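Local coordinates for CELL WALL surface anchor family protein (Streptococcus pneumoniae, PDB 2WW8) that probably mediates adhesion of the pneumococcal pilus to host cells, through an integrin I-like domain carried on a stalk of beta-rich domains, at residues A[229-234]-A[272-277]. Numbering follows the deposited sequence.
With MG (magnesium ion), chain B.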
loop_
_atom_site.group_PDB
_atom_site.type_symbol
_atom_site.label_atom_id
_atom_site.label_comp_id
_atom_site.label_asym_id
_atom_site.label_seq_id
_atom_site.Cartn_x
_atom_site.Cartn_y
_atom_site.Cartn_z
ATOM N N ILE A 229 0.745 22.184 -27.626
ATOM C CA ILE A 229 -0.128 23.067 -26.792
ATOM C C ILE A 229 0.432 24.481 -26.810
ATOM O O ILE A 229 1.624 24.644 -26.530
ATOM C CB ILE A 229 -0.191 22.567 -25.369
ATOM C CG1 ILE A 229 -0.861 21.211 -25.402
ATOM C CG2 ILE A 229 -0.910 23.583 -24.432
ATOM C CD1 ILE A 229 -0.883 20.499 -24.073
ATOM N N LEU A 230 -0.378 25.465 -27.181
ATOM C CA LEU A 230 0.102 26.843 -27.169
ATOM C C LEU A 230 -0.566 27.521 -25.996
ATOM O O LEU A 230 -1.776 27.443 -25.868
ATOM C CB LEU A 230 -0.405 27.656 -28.366
ATOM C CG LEU A 230 0.026 27.244 -29.772
ATOM C CD1 LEU A 230 -0.567 28.177 -30.825
ATOM C CD2 LEU A 230 1.552 27.360 -29.782
ATOM N N LEU A 231 0.210 28.183 -25.152
ATOM C CA LEU A 231 -0.367 28.656 -23.913
ATOM C C LEU A 231 0.007 30.152 -23.714
ATOM O O LEU A 231 1.195 30.489 -23.621
ATOM C CB LEU A 231 0.210 27.829 -22.772
ATOM C CG LEU A 231 -0.167 28.319 -21.348
ATOM C CD1 LEU A 231 -1.692 28.361 -21.136
ATOM C CD2 LEU A 231 0.516 27.384 -20.254
ATOM N N ASP A 232 -1.006 31.006 -23.719
ATOM C CA ASP A 232 -0.865 32.456 -23.478
ATOM C C ASP A 232 -0.387 32.718 -22.042
ATOM O O ASP A 232 -0.980 32.261 -21.050
ATOM C CB ASP A 232 -2.237 33.085 -23.879
ATOM C CG ASP A 232 -2.358 34.604 -23.680
ATOM O OD1 ASP A 232 -1.564 35.229 -22.939
ATOM O OD2 ASP A 232 -3.326 35.109 -24.317
ATOM N N ASN A 233 0.741 33.425 -21.913
ATOM C CA ASN A 233 1.260 33.806 -20.580
ATOM C C ASN A 233 1.357 35.360 -20.517
ATOM O O ASN A 233 2.253 35.901 -19.849
ATOM C CB ASN A 233 2.604 33.129 -20.288
ATOM C CG ASN A 233 3.054 33.215 -18.808
ATOM O OD1 ASN A 233 4.172 33.650 -18.565
ATOM N ND2 ASN A 233 2.220 32.862 -17.857
ATOM N N SER A 234 0.458 36.064 -21.218
ATOM C CA SER A 234 0.432 37.532 -21.230
ATOM C C SER A 234 0.092 38.053 -19.786
ATOM O O SER A 234 -0.403 37.305 -18.929
ATOM C CB SER A 234 -0.565 38.068 -22.279
ATOM O OG SER A 234 -1.860 37.586 -21.907
ATOM N N LEU A 272 5.138 21.990 -26.076
ATOM C CA LEU A 272 4.528 23.062 -25.291
ATOM C C LEU A 272 5.193 24.353 -25.747
ATOM O O LEU A 272 6.439 24.476 -25.786
ATOM C CB LEU A 272 4.768 22.824 -23.783
ATOM C CG LEU A 272 4.484 24.063 -22.887
ATOM C CD1 LEU A 272 2.964 24.380 -22.890
ATOM C CD2 LEU A 272 5.062 23.773 -21.465
ATOM N N VAL A 273 4.353 25.297 -26.157
ATOM C CA VAL A 273 4.837 26.614 -26.535
ATOM C C VAL A 273 4.101 27.617 -25.642
ATOM O O VAL A 273 2.876 27.788 -25.774
ATOM C CB VAL A 273 4.574 26.946 -28.014
ATOM C CG1 VAL A 273 5.019 28.408 -28.387
ATOM C CG2 VAL A 273 5.278 25.900 -28.979
ATOM N N THR A 274 4.861 28.316 -24.805
ATOM C CA THR A 274 4.317 29.417 -24.030
ATOM C C THR A 274 4.710 30.750 -24.670
ATOM O O THR A 274 5.875 30.926 -25.091
ATOM C CB THR A 274 4.795 29.319 -22.592
ATOM O OG1 THR A 274 4.172 28.149 -22.008
ATOM C CG2 THR A 274 4.360 30.568 -21.751
ATOM N N TYR A 275 3.753 31.673 -24.760
ATOM C CA TYR A 275 4.006 32.931 -25.496
ATOM C C TYR A 275 3.394 34.166 -24.826
ATOM O O TYR A 275 2.380 34.063 -24.139
ATOM C CB TYR A 275 3.531 32.922 -26.946
ATOM C CG TYR A 275 2.020 32.983 -27.149
ATOM C CD1 TYR A 275 1.229 31.838 -26.966
ATOM C CD2 TYR A 275 1.398 34.173 -27.511
ATOM C CE1 TYR A 275 -0.152 31.878 -27.188
ATOM C CE2 TYR A 275 -0.001 34.213 -27.770
ATOM C CZ TYR A 275 -0.745 33.070 -27.612
ATOM O OH TYR A 275 -2.107 33.172 -27.786
ATOM N N ALA A 276 3.972 35.316 -25.143
ATOM C CA ALA A 276 3.327 36.594 -24.832
ATOM C C ALA A 276 3.858 37.528 -25.916
ATOM O O ALA A 276 3.392 37.355 -27.082
ATOM C CB ALA A 276 3.530 37.053 -23.356
ATOM N N SER A 277 4.728 38.507 -25.619
ATOM C CA SER A 277 5.271 39.331 -26.715
ATOM C C SER A 277 6.244 38.534 -27.582
ATOM O O SER A 277 6.664 39.006 -28.645
ATOM C CB SER A 277 6.087 40.543 -26.150
ATOM O OG SER A 277 5.231 41.385 -25.377
HETATM MG MG MG B . -3.812 38.415 -22.419
HETATM O O HOH W 1 -3.577 37.713 -24.368
HETATM O O HOH W 2 -3.027 40.277 -22.628
HETATM O O HOH W 3 -5.680 39.352 -22.584
#
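Tyr275 lays its ring under the backbone of Asp232: the CA of Asp232 stands over one ring face toward the rim, 4.2 Å from the centroid and 25° off the normal, a CH-pi contact. A chi1 of 72°, which sets CG between the backbone N and carbonyl carbon, swings the ring across strand 225-232, so that OH reaches His384 NE2 on the next strand, 379-386. Segments 229-232 and 272-275 run parallel, 20° apart, and four backbone hydrogen bonds join the chains, from Val273 N to Ile229 O (2.8 Å) through to Asn233 N to Tyr275 O (2.8 Å), the last just past the end of strand 225-232. On the tyrosine's side of the sheet, Leu230 CD2 packs against Val273 CB at 3.5 Å, and both side chains meet helix 359-373. On the other side, Asn233 CB meets Thr274 CG2 at 3.4 Å. At the strand end, Asp232 OD1 accepts both Ser234 N and Ser234 OG (2.6 Å), closing an Asx turn; OD2 takes a metal-bound water and is also bonded by Thr386 OG1 and Asp387 N. Ser234 OG coordinates magnesium at 2.2 Å, with Ser236 and Asp387 also bound, consistent with the metal-ion-dependent adhesion site of integrin-type A domains. Asp232, whose OD2 stands 3.8 Å from magnesium, is a second-shell residue that orients the serine and a water and probably helps offset the ion's charge.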